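Local coordinates for protein putative P450-like enzyme (PDB 5Z9I) that binds heme b and, as a member of the cytochrome P450 family, probably acts as a monooxygenase, at residues A[11-16]-A[381-386]; A[58-63]-A[290-295]; A[91-96]-A[210-215]; A[108-113]-A[131-136]. The protein carries 1 engineered substitution. One frame throughout, in Å; residues are numbered along the deposited sequence.

Interaction 1 (A[11-16]-A[381-386])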
loop_
_atom_site.group_PDB
_atom_site.type_symbol
_atom_site.label_atom_id
_atom_site.label_comp_id
_atom_site.label_asym_id
_atom_site.label_seq_id
_atom_site.Cartn_x
_atom_site.Cartn_y
_atom_site.Cartn_z
ATOM N N PHE A 11 -16.670 2.009 -8.016
ATOM C CA PHE A 11 -15.227 2.232 -7.998
ATOM C C PHE A 11 -14.874 3.644 -8.472
ATOM O O PHE A 11 -15.724 4.372 -8.983
ATOM C CB PHE A 11 -14.515 1.191 -8.871
ATOM C CG PHE A 11 -14.947 -0.223 -8.597
ATOM C CD1 PHE A 11 -14.355 -0.961 -7.573
ATOM C CD2 PHE A 11 -15.954 -0.815 -9.351
ATOM C CE1 PHE A 11 -14.759 -2.265 -7.308
ATOM C CE2 PHE A 11 -16.358 -2.120 -9.097
ATOM C CZ PHE A 11 -15.754 -2.845 -8.071
ATOM N N HIS A 12 -13.622 4.032 -8.263
ATOM C CA HIS A 12 -13.081 5.236 -8.877
ATOM C C HIS A 12 -13.401 5.198 -10.381
ATOM O O HIS A 12 -13.245 4.155 -11.025
ATOM C CB HIS A 12 -11.568 5.320 -8.629
ATOM C CG HIS A 12 -10.954 6.633 -9.012
ATOM N ND1 HIS A 12 -10.637 6.961 -10.313
ATOM C CD2 HIS A 12 -10.579 7.696 -8.256
ATOM C CE1 HIS A 12 -10.106 8.170 -10.344
ATOM N NE2 HIS A 12 -10.057 8.635 -9.108
ATOM N N PRO A 13 -13.857 6.332 -10.946
ATOM C CA PRO A 13 -14.272 6.361 -12.355
ATOM C C PRO A 13 -13.149 5.975 -13.335
ATOM O O PRO A 13 -13.430 5.661 -14.484
ATOM C CB PRO A 13 -14.709 7.817 -12.560
ATOM C CG PRO A 13 -13.980 8.585 -11.488
ATOM C CD PRO A 13 -13.933 7.663 -10.316
ATOM N N GLY A 14 -11.898 5.988 -12.890
ATOM C CA GLY A 14 -10.798 5.636 -13.769
ATOM C C GLY A 14 -10.506 4.147 -13.822
ATOM O O GLY A 14 -9.861 3.662 -14.753
ATOM N N HIS A 15 -10.993 3.414 -12.825
ATOM C CA HIS A 15 -10.640 2.012 -12.675
ATOM C C HIS A 15 -11.568 1.120 -13.491
ATOM O O HIS A 15 -12.348 0.326 -12.942
ATOM C CB HIS A 15 -10.667 1.625 -11.201
ATOM C CG HIS A 15 -9.725 2.426 -10.352
ATOM N ND1 HIS A 15 -9.749 2.388 -8.974
ATOM C CD2 HIS A 15 -8.735 3.292 -10.683
ATOM C CE1 HIS A 15 -8.820 3.196 -8.494
ATOM N NE2 HIS A 15 -8.188 3.756 -9.511
ATOM N N PHE A 16 -11.448 1.248 -14.811
ATOM C CA PHE A 16 -12.320 0.547 -15.746
ATOM C C PHE A 16 -12.172 -0.969 -15.661
ATOM O O PHE A 16 -13.146 -1.682 -15.878
ATOM C CB PHE A 16 -12.059 1.018 -17.182
ATOM C CG PHE A 16 -10.648 0.790 -17.652
ATOM C CD1 PHE A 16 -10.295 -0.395 -18.296
ATOM C CD2 PHE A 16 -9.670 1.768 -17.467
ATOM C CE1 PHE A 16 -8.991 -0.605 -18.737
ATOM C CE2 PHE A 16 -8.369 1.562 -17.905
ATOM C CZ PHE A 16 -8.029 0.376 -18.539
ATOM N N PHE A 381 -15.899 3.479 -1.834
ATOM C CA PHE A 381 -14.583 3.130 -2.326
ATOM C C PHE A 381 -13.677 4.349 -2.289
ATOM O O PHE A 381 -14.141 5.476 -2.433
ATOM C CB PHE A 381 -14.687 2.535 -3.737
ATOM C CG PHE A 381 -15.241 1.140 -3.750
ATOM C CD1 PHE A 381 -16.610 0.920 -3.726
ATOM C CD2 PHE A 381 -14.384 0.042 -3.734
ATOM C CE1 PHE A 381 -17.116 -0.368 -3.703
ATOM C CE2 PHE A 381 -14.877 -1.248 -3.719
ATOM C CZ PHE A 381 -16.245 -1.461 -3.707
ATOM N N LEU A 382 -12.391 4.125 -2.072
ATOM C CA LEU A 382 -11.462 5.225 -1.929
ATOM C C LEU A 382 -11.351 5.923 -3.283
ATOM O O LEU A 382 -11.038 5.303 -4.304
ATOM C CB LEU A 382 -10.099 4.730 -1.434
ATOM C CG LEU A 382 -9.123 5.784 -0.896
ATOM C CD1 LEU A 382 -9.713 6.528 0.293
ATOM C CD2 LEU A 382 -7.766 5.171 -0.511
ATOM N N GLN A 383 -11.642 7.215 -3.295
ATOM C CA GLN A 383 -11.624 7.962 -4.533
ATOM C C GLN A 383 -10.247 8.577 -4.722
ATOM O O GLN A 383 -10.084 9.791 -4.831
ATOM C CB GLN A 383 -12.723 9.016 -4.537
ATOM C CG GLN A 383 -14.132 8.422 -4.469
ATOM C CD GLN A 383 -14.402 7.352 -5.537
ATOM O OE1 GLN A 383 -14.337 7.618 -6.741
ATOM N NE2 GLN A 383 -14.705 6.133 -5.092
ATOM N N VAL A 384 -9.256 7.698 -4.754
ATOM C CA VAL A 384 -7.863 8.049 -4.967
ATOM C C VAL A 384 -7.417 7.260 -6.184
ATOM O O VAL A 384 -7.585 6.037 -6.208
ATOM C CB VAL A 384 -6.992 7.696 -3.748
ATOM C CG1 VAL A 384 -5.526 7.888 -4.064
ATOM C CG2 VAL A 384 -7.401 8.531 -2.548
ATOM N N VAL A 385 -6.842 7.940 -7.173
ATOM C CA VAL A 385 -6.651 7.349 -8.498
ATOM C C VAL A 385 -5.780 6.088 -8.512
ATOM O O VAL A 385 -6.001 5.181 -9.321
ATOM C CB VAL A 385 -6.052 8.377 -9.471
ATOM C CG1 VAL A 385 -6.015 7.807 -10.858
ATOM C CG2 VAL A 385 -6.889 9.651 -9.459
ATOM N N ASP A 386 -4.824 5.995 -7.599
ATOM C CA ASP A 386 -3.874 4.891 -7.661
ATOM C C ASP A 386 -4.123 3.814 -6.590
ATOM O O ASP A 386 -3.301 2.928 -6.398
ATOM C CB ASP A 386 -2.438 5.431 -7.571
ATOM C CG ASP A 386 -2.151 6.117 -6.243
ATOM O OD1 ASP A 386 -3.104 6.678 -5.651
ATOM O OD2 ASP A 386 -0.979 6.077 -5.776
#
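His12 and His15, the two ends of a type I beta turn, both meet the loop that leaves strand 380-381, bringing the N-terminal region to a loop near the C-terminus, at the surface of the cytochrome P450 fold. His15 NE2 gives an almost straight hydrogen bond to Val385 O (2.6 Å, N-H...O 167°); the oxygen lies in the imidazole plane, although the donor stands above the carbonyl plane. The His12 ring turns a face to Val385, whose CA sits 3.9 Å from the ring centroid as a CH-pi contact. With CG anti to the backbone N (chi1 -170°), this ring extends alongside the loop, its CD2 coming to Val384 N. Gly14 N bonds to His12 ND1 (3.0 Å), tilted from the ring plane. Replacing His12 by alanine is likely to leave Val385 without the ring that its CA and CG2 touch, and Gly14 N without its acceptor. At the other end Phe11 points its edge at the face of Phe381, centroids 4.8 Å apart and planes at 50°, while Trp9 also meets the Phe381 ring. Between lies Gln383, its bent chain fixed by a hydrogen bond from NE2 to Phe381 O (2.8 Å). The same amide sets OE1 3.4 Å from His12 CA and 3.6 Å from Pro13 CD.

Interaction 2 (A[58-63]-A[290-295]); sequences TMRLDP and ATNSEV
Ala290 CB touches two side chains of the short 3-10 segment 58-61, with Leu61 CD1 at 3.6 Å and Arg60 NH1 at 3.7 Å from it. Ala290 loses more surface here than any other residue of the pair of segments, and its methyl points toward the 3-10 turn. Arg60 follows closely. Its chain runs extended from CG to NE and carries the guanidinium past the alanine methyl to the end of strand 287-291. There NH2 makes a weak hydrogen bond to Thr291 O, 3.1 Å long but bent to 122° at the hydrogen, with the oxygen at the guanidinium edge. Asn292 comes from another direction: its OD1 lies over a face of the guanidinium, 2.9 Å from Arg60 NH2, and the amide and guanidinium planes are inclined by 50°. That approach is close but badly angled for a hydrogen bond, so it is better read as a polar oxygen resting on a cationic face. The stronger partner of Arg60 NH2 is Asp305, which forms a salt bridge with it, and Asn292 ND2 is bonded to Lys52 O. Leu61 supplies the apolar side, and the 3-10 turn is closed by Leu61 N bonding to Thr58 O (3.1 Å). Within the P450 fold the contact lies at the margin of the mixed beta-sheet: segment 58-63 leaves outermost strand 54-55 on the way to helix 68-71, and strand 287-291 pairs antiparallel with 54-55 on one side and with 307-310 on the other.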
loop_
_atom_site.group_PDB
_atom_site.type_symbol
_atom_site.label_atom_id
_atom_site.label_comp_id
_atom_site.label_asym_id
_atom_site.label_seq_id
_atom_site.Cartn_x
_atom_site.Cartn_y
_atom_site.Cartn_z
ATOM N N THR A 58 10.248 10.177 -10.067
ATOM C CA THR A 58 9.166 10.865 -10.748
ATOM C C THR A 58 9.185 12.401 -10.578
ATOM O O THR A 58 8.793 13.140 -11.476
ATOM C CB THR A 58 7.842 10.262 -10.250
ATOM O OG1 THR A 58 7.510 9.138 -11.088
ATOM C CG2 THR A 58 6.730 11.274 -10.255
ATOM N N MET A 59 9.673 12.869 -9.434
ATOM C CA MET A 59 9.628 14.294 -9.090
ATOM C C MET A 59 10.568 15.135 -9.948
ATOM O O MET A 59 10.388 16.353 -10.063
ATOM C CB MET A 59 9.957 14.495 -7.601
ATOM C CG MET A 59 10.027 15.973 -7.150
ATOM S SD MET A 59 10.243 16.198 -5.357
ATOM C CE MET A 59 8.740 15.400 -4.772
ATOM N N ARG A 60 11.557 14.498 -10.568
ATOM C CA ARG A 60 12.467 15.230 -11.431
ATOM C C ARG A 60 11.702 15.806 -12.625
ATOM O O ARG A 60 12.157 16.745 -13.269
ATOM C CB ARG A 60 13.624 14.345 -11.890
ATOM C CG ARG A 60 13.452 13.714 -13.240
ATOM C CD ARG A 60 14.772 13.128 -13.746
ATOM N NE ARG A 60 14.639 12.593 -15.096
ATOM C CZ ARG A 60 14.129 11.399 -15.374
ATOM N NH1 ARG A 60 13.700 10.616 -14.387
ATOM N NH2 ARG A 60 14.041 10.991 -16.630
ATOM N N LEU A 61 10.524 15.262 -12.901
ATOM C CA LEU A 61 9.697 15.797 -13.962
ATOM C C LEU A 61 8.737 16.872 -13.448
ATOM O O LEU A 61 8.157 17.606 -14.236
ATOM C CB LEU A 61 8.904 14.671 -14.646
ATOM C CG LEU A 61 9.692 13.546 -15.335
ATOM C CD1 LEU A 61 8.760 12.726 -16.179
ATOM C CD2 LEU A 61 10.855 14.064 -16.181
ATOM N N ASP A 62 8.573 16.972 -12.132
ATOM C CA ASP A 62 7.482 17.765 -11.565
ATOM C C ASP A 62 7.964 19.028 -10.890
ATOM O O ASP A 62 8.469 18.975 -9.774
ATOM C CB ASP A 62 6.674 16.922 -10.560
ATOM N N PRO A 63 7.782 20.174 -11.563
ATOM C CA PRO A 63 8.052 21.512 -11.031
ATOM C C PRO A 63 6.870 21.994 -10.187
ATOM O O PRO A 63 5.724 21.880 -10.652
ATOM C CB PRO A 63 8.182 22.364 -12.288
ATOM C CG PRO A 63 7.259 21.698 -13.278
ATOM C CD PRO A 63 7.208 20.229 -12.919
ATOM N N ALA A 290 9.152 7.392 -14.665
ATOM C CA ALA A 290 9.579 8.439 -15.614
ATOM C C ALA A 290 10.606 7.871 -16.597
ATOM O O ALA A 290 11.528 7.185 -16.189
ATOM C CB ALA A 290 10.159 9.644 -14.861
ATOM N N THR A 291 10.467 8.138 -17.891
ATOM C CA THR A 291 11.405 7.533 -18.835
ATOM C C THR A 291 12.696 8.336 -18.939
ATOM O O THR A 291 12.674 9.566 -19.004
ATOM C CB THR A 291 10.800 7.377 -20.236
ATOM O OG1 THR A 291 10.300 8.640 -20.685
ATOM C CG2 THR A 291 9.680 6.359 -20.217
ATOM N N ASN A 292 13.823 7.628 -18.955
ATOM C CA ASN A 292 15.135 8.266 -19.061
ATOM C C ASN A 292 15.565 8.432 -20.510
ATOM O O ASN A 292 16.318 9.338 -20.833
ATOM C CB ASN A 292 16.194 7.465 -18.300
ATOM C CG ASN A 292 16.047 7.571 -16.800
ATOM O OD1 ASN A 292 15.539 8.561 -16.273
ATOM N ND2 ASN A 292 16.500 6.549 -16.099
ATOM N N SER A 293 15.080 7.547 -21.373
ATOM C CA SER A 293 15.326 7.641 -22.804
ATOM C C SER A 293 14.050 7.330 -23.581
ATOM O O SER A 293 13.020 6.965 -22.983
ATOM C CB SER A 293 16.438 6.679 -23.226
ATOM O OG SER A 293 15.987 5.334 -23.207
ATOM N N GLU A 294 14.111 7.482 -24.905
ATOM C CA GLU A 294 13.019 7.029 -25.772
ATOM C C GLU A 294 12.884 5.511 -25.721
ATOM O O GLU A 294 13.879 4.788 -25.733
ATOM C CB GLU A 294 13.227 7.476 -27.219
ATOM C CG GLU A 294 12.428 8.710 -27.613
ATOM C CD GLU A 294 12.109 8.751 -29.100
ATOM O OE1 GLU A 294 12.272 7.709 -29.777
ATOM O OE2 GLU A 294 11.684 9.821 -29.589
ATOM N N VAL A 295 11.643 5.035 -25.634
ATOM C CA VAL A 295 11.369 3.601 -25.568
ATOM C C VAL A 295 10.181 3.201 -26.446
ATOM O O VAL A 295 9.295 4.015 -26.721
ATOM C CB VAL A 295 11.043 3.142 -24.143
ATOM C CG1 VAL A 295 11.584 1.736 -23.902
ATOM C CG2 VAL A 295 11.564 4.110 -23.133
#

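Interaction 3 (A[91-96]-A[210-215])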
loop_
_atom_site.group_PDB
_atom_site.type_symbol
_atom_site.label_atom_id
_atom_site.label_comp_id
_atom_site.label_asym_id
_atom_site.label_seq_id
_atom_site.Cartn_x
_atom_site.Cartn_y
_atom_site.Cartn_z
ATOM N N ASP A 91 16.559 -2.707 5.072
ATOM C CA ASP A 91 16.298 -4.134 5.219
ATOM C C ASP A 91 17.092 -4.689 6.405
ATOM O O ASP A 91 16.542 -5.429 7.208
ATOM C CB ASP A 91 16.617 -4.891 3.925
ATOM C CG ASP A 91 15.359 -5.340 3.187
ATOM O OD1 ASP A 91 14.329 -5.606 3.852
ATOM O OD2 ASP A 91 15.390 -5.400 1.941
ATOM N N HIS A 92 18.356 -4.296 6.544
ATOM C CA HIS A 92 19.152 -4.683 7.707
ATOM C C HIS A 92 18.446 -4.291 9.003
ATOM O O HIS A 92 18.503 -5.036 9.977
ATOM C CB HIS A 92 20.547 -4.051 7.665
ATOM C CG HIS A 92 21.409 -4.376 8.858
ATOM N ND1 HIS A 92 22.063 -5.584 8.998
ATOM C CD2 HIS A 92 21.732 -3.650 9.954
ATOM C CE1 HIS A 92 22.749 -5.586 10.128
ATOM N NE2 HIS A 92 22.569 -4.425 10.730
ATOM N N ALA A 93 17.761 -3.140 9.012
ATOM C CA ALA A 93 17.151 -2.648 10.244
ATOM C C ALA A 93 15.844 -3.377 10.583
ATOM O O ALA A 93 15.474 -3.475 11.759
ATOM C CB ALA A 93 16.914 -1.144 10.155
ATOM N N PHE A 94 15.137 -3.836 9.552
ATOM C CA PHE A 94 14.018 -4.755 9.696
ATOM C C PHE A 94 14.497 -6.132 10.136
ATOM O O PHE A 94 14.513 -7.061 9.327
ATOM C CB PHE A 94 13.262 -4.913 8.368
ATOM C CG PHE A 94 12.043 -4.054 8.242
ATOM C CD1 PHE A 94 12.137 -2.761 7.722
ATOM C CD2 PHE A 94 10.798 -4.547 8.596
ATOM C CE1 PHE A 94 11.009 -1.972 7.583
ATOM C CE2 PHE A 94 9.677 -3.780 8.462
ATOM C CZ PHE A 94 9.767 -2.488 7.959
ATOM N N THR A 95 14.873 -6.263 11.403
ATOM C CA THR A 95 15.537 -7.474 11.889
ATOM C C THR A 95 14.574 -8.660 12.089
ATOM O O THR A 95 13.373 -8.483 12.287
ATOM C CB THR A 95 16.250 -7.222 13.233
ATOM O OG1 THR A 95 15.263 -6.904 14.223
ATOM C CG2 THR A 95 17.310 -6.089 13.125
ATOM N N PRO A 96 15.108 -9.878 12.055
ATOM C CA PRO A 96 14.240 -11.013 12.385
ATOM C C PRO A 96 13.638 -10.908 13.787
ATOM O O PRO A 96 12.540 -11.446 13.993
ATOM C CB PRO A 96 15.163 -12.234 12.250
ATOM C CG PRO A 96 16.535 -11.725 11.994
ATOM C CD PRO A 96 16.459 -10.280 11.627
ATOM N N SER A 210 15.348 2.654 16.407
ATOM C CA SER A 210 16.619 2.361 17.060
ATOM C C SER A 210 17.500 1.524 16.131
ATOM O O SER A 210 18.710 1.733 16.074
ATOM C CB SER A 210 16.421 1.641 18.405
ATOM O OG SER A 210 15.671 2.423 19.325
ATOM N N GLN A 211 16.913 0.591 15.392
ATOM C CA GLN A 211 17.725 -0.215 14.478
ATOM C C GLN A 211 18.201 0.628 13.285
ATOM O O GLN A 211 19.344 0.509 12.848
ATOM C CB GLN A 211 16.950 -1.453 14.021
ATOM C CG GLN A 211 16.850 -2.494 15.130
ATOM C CD GLN A 211 18.220 -2.954 15.557
ATOM O OE1 GLN A 211 19.020 -3.374 14.721
ATOM N NE2 GLN A 211 18.520 -2.847 16.852
ATOM N N LEU A 212 17.341 1.512 12.786
ATOM C CA LEU A 212 17.745 2.420 11.707
ATOM C C LEU A 212 18.891 3.357 12.134
ATOM O O LEU A 212 19.787 3.657 11.356
ATOM C CB LEU A 212 16.551 3.238 11.237
ATOM C CG LEU A 212 15.534 2.496 10.374
ATOM C CD1 LEU A 212 14.276 3.357 10.241
ATOM C CD2 LEU A 212 16.137 2.103 9.012
ATOM N N VAL A 213 18.851 3.803 13.379
ATOM C CA VAL A 213 19.895 4.644 13.940
ATOM C C VAL A 213 21.239 3.909 14.068
ATOM O O VAL A 213 22.302 4.515 13.940
ATOM C CB VAL A 213 19.467 5.181 15.323
ATOM C CG1 VAL A 213 20.653 5.413 16.192
ATOM C CG2 VAL A 213 18.641 6.442 15.175
ATOM N N HIS A 214 21.201 2.604 14.312
ATOM C CA HIS A 214 22.441 1.879 14.535
ATOM C C HIS A 214 22.855 1.038 13.335
ATOM O O HIS A 214 23.950 0.496 13.316
ATOM C CB HIS A 214 22.324 1.024 15.807
ATOM C CG HIS A 214 22.295 1.845 17.057
ATOM N ND1 HIS A 214 21.111 2.291 17.639
ATOM C CD2 HIS A 214 23.287 2.367 17.813
ATOM C CE1 HIS A 214 21.390 3.012 18.696
ATOM N NE2 HIS A 214 22.711 3.085 18.832
ATOM N N ALA A 215 22.000 0.971 12.323
ATOM C CA ALA A 215 22.305 0.241 11.099
ATOM C C ALA A 215 23.566 0.759 10.413
ATOM O O ALA A 215 23.724 1.956 10.210
ATOM C CB ALA A 215 21.126 0.304 10.120
#
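The C-terminal end of helix 82-93 comes up against helix 208-214, their backbones nearest at Ala93 and Gln211, whose CA atoms are 4.9 Å apart. The close approach is consistent with the small side chain of Ala93, which is buried with its methyl aimed at helix 208-214. Its CB touches Leu212 CD2 at 3.5 Å and stands 3.9 Å from Gln211 CB, while Ala93 O lies 3.4 Å from the same Gln211 CB. Ala215, the first residue to leave the helical path after 208-214, continues the apolar patch: its CB meets His92 CD2 at the imidazole edge, 4.0 Å away. The His92 ring reaches there because CG is anti to the backbone N (chi1 178°), swinging out beside the helix. Within the mainly helical P450 fold, the pair joins helix 82-93, which includes heme-binding His83 and Arg87, to a short helix that also packs on 224-255, where Leu212 touches Ile230. Gln211 folds back at chi2 (-60°), and its chain crosses that of Thr95 at about a right angle, with OE1 3.6 Å from Thr95 CG2. A glycine in place of Gln211 would probably uncover Ala93 O and deprive the Thr95 methyl of the chain it rests against. Thr95 is the N-cap of the following helix 96-115, and its OG1 accepts a hydrogen bond from Leu98 N, leaving CG2 turned to the glutamine.

Interaction 4 (A[108-113]-A[131-136])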
loop_
_atom_site.group_PDB
_atom_site.type_symbol
_atom_site.label_atom_id
_atom_site.label_comp_id
_atom_site.label_asym_id
_atom_site.label_seq_id
_atom_site.Cartn_x
_atom_site.Cartn_y
_atom_site.Cartn_z
ATOM N N GLY A 108 -3.226 -10.693 19.845
ATOM C CA GLY A 108 -3.733 -9.913 20.965
ATOM C C GLY A 108 -4.326 -8.566 20.571
ATOM O O GLY A 108 -5.307 -8.097 21.165
ATOM N N ILE A 109 -3.739 -7.932 19.566
ATOM C CA ILE A 109 -4.271 -6.661 19.091
ATOM C C ILE A 109 -5.587 -6.849 18.329
ATOM O O ILE A 109 -6.547 -6.109 18.533
ATOM C CB ILE A 109 -3.251 -5.950 18.215
ATOM C CG1 ILE A 109 -2.098 -5.465 19.106
ATOM C CG2 ILE A 109 -3.903 -4.819 17.448
ATOM C CD1 ILE A 109 -0.811 -5.247 18.369
ATOM N N ILE A 110 -5.627 -7.853 17.463
ATOM C CA ILE A 110 -6.846 -8.177 16.748
ATOM C C ILE A 110 -7.974 -8.430 17.745
ATOM O O ILE A 110 -9.052 -7.828 17.648
ATOM C CB ILE A 110 -6.647 -9.388 15.852
ATOM C CG1 ILE A 110 -5.835 -8.999 14.630
ATOM C CG2 ILE A 110 -7.989 -9.962 15.399
ATOM C CD1 ILE A 110 -5.346 -10.197 13.843
ATOM N N HIS A 111 -7.711 -9.275 18.736
ATOM C CA HIS A 111 -8.762 -9.630 19.684
ATOM C C HIS A 111 -9.238 -8.424 20.486
ATOM O O HIS A 111 -10.430 -8.294 20.775
ATOM C CB HIS A 111 -8.283 -10.734 20.620
ATOM C CG HIS A 111 -8.357 -12.103 20.021
ATOM N ND1 HIS A 111 -9.549 -12.711 19.695
ATOM C CD2 HIS A 111 -7.384 -12.992 19.693
ATOM C CE1 HIS A 111 -9.312 -13.912 19.200
ATOM N NE2 HIS A 111 -8.002 -14.104 19.187
ATOM N N GLU A 112 -8.316 -7.536 20.833
ATOM C CA GLU A 112 -8.675 -6.361 21.609
ATOM C C GLU A 112 -9.600 -5.453 20.788
ATOM O O GLU A 112 -10.610 -4.958 21.307
ATOM C CB GLU A 112 -7.424 -5.607 22.066
ATOM N N LEU A 113 -9.264 -5.267 19.508
ATOM C CA LEU A 113 -10.109 -4.502 18.587
ATOM C C LEU A 113 -11.518 -5.095 18.487
ATOM O O LEU A 113 -12.524 -4.383 18.634
ATOM C CB LEU A 113 -9.468 -4.423 17.193
ATOM C CG LEU A 113 -8.228 -3.527 17.128
ATOM C CD1 LEU A 113 -7.523 -3.615 15.783
ATOM C CD2 LEU A 113 -8.625 -2.082 17.434
ATOM N N ALA A 131 -8.676 -0.689 9.510
ATOM C CA ALA A 131 -7.742 0.427 9.480
ATOM C C ALA A 131 -6.907 0.529 10.767
ATOM O O ALA A 131 -5.696 0.705 10.682
ATOM C CB ALA A 131 -8.502 1.791 9.198
ATOM N N PRO A 132 -7.536 0.438 11.957
ATOM C CA PRO A 132 -6.651 0.584 13.127
ATOM C C PRO A 132 -5.622 -0.543 13.297
ATOM O O PRO A 132 -4.513 -0.264 13.770
ATOM C CB PRO A 132 -7.631 0.630 14.321
ATOM C CG PRO A 132 -8.946 0.189 13.788
ATOM C CD PRO A 132 -8.963 0.498 12.330
ATOM N N LEU A 133 -5.938 -1.762 12.872
ATOM C CA LEU A 133 -5.016 -2.891 13.075
ATOM C C LEU A 133 -3.609 -2.639 12.473
ATOM O O LEU A 133 -2.638 -2.668 13.201
ATOM C CB LEU A 133 -5.615 -4.192 12.520
ATOM C CG LEU A 133 -4.676 -5.405 12.517
ATOM C CD1 LEU A 133 -4.345 -5.825 13.936
ATOM C CD2 LEU A 133 -5.297 -6.569 11.744
ATOM N N PRO A 134 -3.498 -2.350 11.163
ATOM C CA PRO A 134 -2.144 -2.087 10.634
ATOM C C PRO A 134 -1.507 -0.753 11.089
ATOM O O PRO A 134 -0.280 -0.641 11.106
ATOM C CB PRO A 134 -2.359 -2.090 9.111
ATOM C CG PRO A 134 -3.789 -1.688 8.939
ATOM C CD PRO A 134 -4.522 -2.276 10.103
ATOM N N LEU A 135 -2.314 0.245 11.441
ATOM C CA LEU A 135 -1.749 1.466 12.013
ATOM C C LEU A 135 -1.068 1.131 13.347
ATOM O O LEU A 135 0.057 1.532 13.594
ATOM C CB LEU A 135 -2.825 2.531 12.213
ATOM C CG LEU A 135 -2.338 3.874 12.767
ATOM C CD1 LEU A 135 -1.138 4.358 11.976
ATOM C CD2 LEU A 135 -3.481 4.907 12.736
ATOM N N ILE A 136 -1.759 0.393 14.207
ATOM C CA ILE A 136 -1.173 -0.040 15.470
ATOM C C ILE A 136 0.076 -0.910 15.224
ATOM O O ILE A 136 1.079 -0.755 15.905
ATOM C CB ILE A 136 -2.216 -0.822 16.330
ATOM C CG1 ILE A 136 -3.382 0.094 16.746
ATOM C CG2 ILE A 136 -1.572 -1.449 17.539
ATOM C CD1 ILE A 136 -4.549 -0.640 17.439
#
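Leu133 pushes its forked end against Ile109 and Ile110, and this is the tight part of the contact. Leu133 CD1 lies 3.6 Å from Ile110 CG1 and 3.7 Å from Ile109 CG2, while its CD2 rests against the same Ile110 CG1 at 3.8 Å. With CG anti to the backbone N (chi1 173°), the leucine throws both methyls at helix 96-115, although its CA-CB bond does not itself point there. From the facing helix Leu113 returns the approach, its CD1 set 3.8 Å from both CA and CB of Leu133, so the leucine is touched at its stem as well as at its tip. The short segments 108-113 and 132-136 of these helices run roughly antiparallel, their axes at 141° and 10.3 Å apart at closest approach. Here they pack through aliphatic side chains within the helical body of the P450 fold; helix 350-367 closes over Ile110 and Leu133, and Phe129 of helix 125-130 touches both Ile110 and Leu113. Away from buried Ile110 and Leu133 the spacing widens among the partly exposed Ile109, Leu113, Pro132 and Ile136. Ile109 and Ile136 lie alongside each other, running opposite ways, CD1 of Ile109 to CG2 of Ile136 at 4.0 Å. Leu113 spreads its other methyl thinly, its CD2 standing 4.2 Å from Pro132 CB and 4.3 Å from Ile136 CD1.

In the fold
All four contacts have a side chain within about 11 Å of the heme, yet none touches another. Interaction 1 joins the N-terminal region to a loop near the C-terminus, and the other three are nested inside the loop it closes. Interactions 1 and 2 have centres about 24 Å apart; the side chains of Asp386 and Thr58 come to about 9 Å and 8 Å of the heme. Interactions 3 and 4 follow one another through helices 82-93 and 96-115, with nearest atoms about 11 Å apart; the side chains of Leu212 and Leu133 are about 10 and 11 Å from the heme. Interactions 1 and 3, centres about 36 Å apart, lie on opposite sides of the chain's centre, as do 2 and 4, at about 39 Å.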